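Local structure of GH26A (Muricauda sp. MAR_2010_75, 6Q75) at residues F79-K84 / V153-V158. The protein probably hydrolyses beta-mannan or a related polysaccharide, as a glycoside hydrolase of family 26. Sequence-based numbering, arbitrary orientation.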
ATOM      1  N   PHE A  79      -3.259   4.233   8.351  1.00 19.82           N
ATOM      2  CA  PHE A  79      -3.372   4.162   9.800  1.00 21.42           C
ATOM      3  C   PHE A  79      -2.596   5.266  10.522  1.00 22.25           C
ATOM      4  O   PHE A  79      -2.610   5.314  11.759  1.00 22.53           O
ATOM      5  CB  PHE A  79      -2.897   2.794  10.288  1.00 20.22           C
ATOM      6  CG  PHE A  79      -3.963   1.728  10.249  1.00 20.64           C
ATOM      7  CD1 PHE A  79      -4.927   1.645  11.255  1.00 22.43           C
ATOM      8  CD2 PHE A  79      -3.984   0.785   9.233  1.00 21.76           C
ATOM      9  CE1 PHE A  79      -5.911   0.671  11.231  1.00 24.06           C
ATOM     10  CE2 PHE A  79      -4.963  -0.224   9.207  1.00 23.22           C
ATOM     11  CZ  PHE A  79      -5.927  -0.279  10.216  1.00 25.18           C
ATOM     12  N   TYR A  80      -1.942   6.156   9.778  1.00 19.10           N
ATOM     13  CA  TYR A  80      -1.128   7.223  10.350  1.00 19.70           C
ATOM     14  C   TYR A  80      -1.792   7.901  11.545  1.00 23.09           C
ATOM     15  O   TYR A  80      -2.826   8.565  11.413  1.00 24.21           O
ATOM     16  CB  TYR A  80      -0.826   8.260   9.265  1.00 19.17           C
ATOM     17  CG  TYR A  80       0.159   9.341   9.647  1.00 19.99           C
ATOM     18  CD1 TYR A  80       1.005   9.211  10.756  1.00 21.96           C
ATOM     19  CD2 TYR A  80       0.278  10.486   8.870  1.00 21.90           C
ATOM     20  CE1 TYR A  80       1.919  10.233  11.080  1.00 22.73           C
ATOM     21  CE2 TYR A  80       1.171  11.490   9.191  1.00 22.57           C
ATOM     22  CZ  TYR A  80       1.993  11.361  10.284  1.00 23.79           C
ATOM     23  OH  TYR A  80       2.886  12.389  10.581  1.00 26.53           O
ATOM     24  N   TRP A  81      -1.199   7.741  12.722  1.00 23.51           N
ATOM     25  CA  TRP A  81      -1.699   8.397  13.923  1.00 24.32           C
ATOM     26  C   TRP A  81      -0.987   9.742  14.021  1.00 24.69           C
ATOM     27  O   TRP A  81       0.039   9.898  14.683  1.00 24.27           O
ATOM     28  CB  TRP A  81      -1.444   7.516  15.140  1.00 23.80           C
ATOM     29  CG  TRP A  81      -2.027   7.974  16.390  1.00 25.17           C
ATOM     30  CD1 TRP A  81      -2.429   9.244  16.730  1.00 27.99           C
ATOM     31  CD2 TRP A  81      -2.245   7.161  17.537  1.00 27.71           C
ATOM     32  NE1 TRP A  81      -2.896   9.254  18.034  1.00 28.40           N
ATOM     33  CE2 TRP A  81      -2.786   7.987  18.545  1.00 29.26           C
ATOM     34  CE3 TRP A  81      -2.035   5.809  17.807  1.00 28.80           C
ATOM     35  CZ2 TRP A  81      -3.121   7.496  19.814  1.00 28.91           C
ATOM     36  CZ3 TRP A  81      -2.365   5.322  19.078  1.00 31.31           C
ATOM     37  CH2 TRP A  81      -2.907   6.168  20.052  1.00 31.26           C
ATOM     38  N   ASN A  82      -1.529  10.728  13.307  1.00 23.64           N
ATOM     39  CA  ASN A  82      -0.912  12.047  13.281  1.00 23.70           C
ATOM     40  C   ASN A  82      -1.635  13.064  14.145  1.00 27.34           C
ATOM     41  O   ASN A  82      -1.090  14.147  14.365  1.00 28.08           O
ATOM     42  CB  ASN A  82      -0.852  12.583  11.839  1.00 23.83           C
ATOM     43  CG  ASN A  82      -2.228  12.748  11.233  1.00 25.12           C
ATOM     44  OD1 ASN A  82      -3.040  11.820  11.228  1.00 26.59           O
ATOM     45  ND2 ASN A  82      -2.488  13.919  10.686  1.00 26.42           N
ATOM     46  N   GLY A  83      -2.840  12.753  14.622  1.00 28.86           N
ATOM     47  CA  GLY A  83      -3.610  13.645  15.454  1.00 29.08           C
ATOM     48  C   GLY A  83      -3.749  13.114  16.867  1.00 32.93           C
ATOM     49  O   GLY A  83      -3.086  12.154  17.270  1.00 33.22           O
ATOM     50  N   LYS A  84      -4.625  13.772  17.633  1.00 34.65           N
ATOM     51  CA  LYS A  84      -4.765  13.414  19.044  1.00 36.07           C
ATOM     52  C   LYS A  84      -5.167  11.953  19.207  1.00 37.22           C
ATOM     53  O   LYS A  84      -4.556  11.212  19.986  1.00 37.01           O
ATOM     54  CB  LYS A  84      -5.780  14.331  19.729  1.00 37.15           C
ATOM     55  CG  LYS A  84      -6.089  13.935  21.178  1.00 38.71           C
ATOM     56  CD  LYS A  84      -7.164  14.824  21.804  1.00 42.08           C
ATOM     57  N   VAL A 153       2.959  -1.892  16.778  1.00 23.12           N
ATOM     58  CA  VAL A 153       2.331  -2.837  15.850  1.00 24.39           C
ATOM     59  C   VAL A 153       0.976  -3.281  16.379  1.00 26.16           C
ATOM     60  O   VAL A 153       0.002  -3.386  15.626  1.00 26.49           O
ATOM     61  CB  VAL A 153       3.261  -4.039  15.599  1.00 25.13           C
ATOM     62  CG1 VAL A 153       2.531  -5.185  14.862  1.00 22.07           C
ATOM     63  CG2 VAL A 153       4.480  -3.600  14.825  1.00 22.86           C
ATOM     64  N   ASP A 154       0.890  -3.561  17.683  1.00 23.42           N
ATOM     65  CA  ASP A 154      -0.359  -4.075  18.234  1.00 25.57           C
ATOM     66  C   ASP A 154      -1.482  -3.043  18.175  1.00 29.04           C
ATOM     67  O   ASP A 154      -2.660  -3.418  18.097  1.00 29.79           O
ATOM     68  CB  ASP A 154      -0.137  -4.553  19.678  1.00 27.88           C
ATOM     69  CG  ASP A 154       0.740  -5.803  19.768  1.00 31.39           C
ATOM     70  OD1 ASP A 154       1.129  -6.365  18.732  1.00 33.41           O
ATOM     71  OD2 ASP A 154       1.055  -6.237  20.892  1.00 33.69           O
ATOM     72  N   GLN A 155      -1.148  -1.748  18.186  1.00 30.08           N
ATOM     73  CA  GLN A 155      -2.167  -0.702  18.066  1.00 29.90           C
ATOM     74  C   GLN A 155      -2.820  -0.677  16.689  1.00 29.84           C
ATOM     75  O   GLN A 155      -3.877  -0.064  16.524  1.00 31.47           O
ATOM     76  CB  GLN A 155      -1.573   0.677  18.365  1.00 32.45           C
ATOM     77  CG  GLN A 155      -1.339   0.932  19.847  1.00 35.53           C
ATOM     78  CD  GLN A 155      -0.599   2.238  20.118  1.00 39.90           C
ATOM     79  OE1 GLN A 155       0.265   2.653  19.339  1.00 38.06           O
ATOM     80  NE2 GLN A 155      -0.914   2.874  21.251  1.00 43.70           N
ATOM     81  N   VAL A 156      -2.189  -1.268  15.683  1.00 26.43           N
ATOM     82  CA  VAL A 156      -2.826  -1.437  14.383  1.00 23.94           C
ATOM     83  C   VAL A 156      -3.428  -2.830  14.234  1.00 24.79           C
ATOM     84  O   VAL A 156      -4.500  -2.990  13.645  1.00 24.88           O
ATOM     85  CB  VAL A 156      -1.810  -1.137  13.263  1.00 24.67           C
ATOM     86  CG1 VAL A 156      -2.418  -1.428  11.890  1.00 25.61           C
ATOM     87  CG2 VAL A 156      -1.388   0.315  13.345  1.00 26.73           C
ATOM     88  N   ALA A 157      -2.739  -3.840  14.765  1.00 24.46           N
ATOM     89  CA  ALA A 157      -3.193  -5.223  14.645  1.00 26.87           C
ATOM     90  C   ALA A 157      -4.607  -5.404  15.187  1.00 26.12           C
ATOM     91  O   ALA A 157      -5.382  -6.212  14.662  1.00 25.98           O
ATOM     92  CB  ALA A 157      -2.220  -6.162  15.377  1.00 28.46           C
ATOM     93  N   VAL A 158      -4.957  -4.689  16.256  1.00 25.71           N
ATOM     94  CA  VAL A 158      -6.291  -4.859  16.827  1.00 28.51           C
ATOM     95  C   VAL A 158      -7.365  -4.472  15.815  1.00 28.06           C
ATOM     96  O   VAL A 158      -8.462  -5.046  15.801  1.00 29.07           O
ATOM     97  CB  VAL A 158      -6.429  -4.050  18.128  1.00 31.78           C
ATOM     98  CG1 VAL A 158      -5.536  -4.630  19.201  1.00 35.09           C
ATOM     99  CG2 VAL A 158      -6.093  -2.607  17.900  1.00 29.51           C
TER
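Val153 O is shared by two backbone donors of the helix: Ala157 N at 2.9 Å and the N of Val156, the valine that meets Phe79 across the interface. No hydrogen bond joins the two segments, so this is a worked example of a loop and a helix that meet through side-chain packing alone. Val156 CG1, turned to the ring by a chi1 of 175°, stands almost squarely over the Phe79 ring, 3.7 Å from the centroid, a CH-pi contact that touches all six ring carbons about evenly. Two residues along the loop from Phe79, the far end of the Trp81 indole meets the amide of Gln155, which reaches across from the helix on an extended chain; NE2 lies 3.6 Å from CZ3, with the two planes 45° apart. Within the loop itself, Trp81 NE1 makes a weak hydrogen bond to Lys84 O (3.2 Å) at the indole edge. Replacing Phe79 with an alanine would probably leave Val156 CG1 without its aromatic face and open a gap beside the buried Val156. Phe79 and Val156 both also pack on Trp172, so the loop at the C-terminal end of strand 74-78 of the family's (beta/alpha)8 barrel meets helix 144-165 beside strand 170-173.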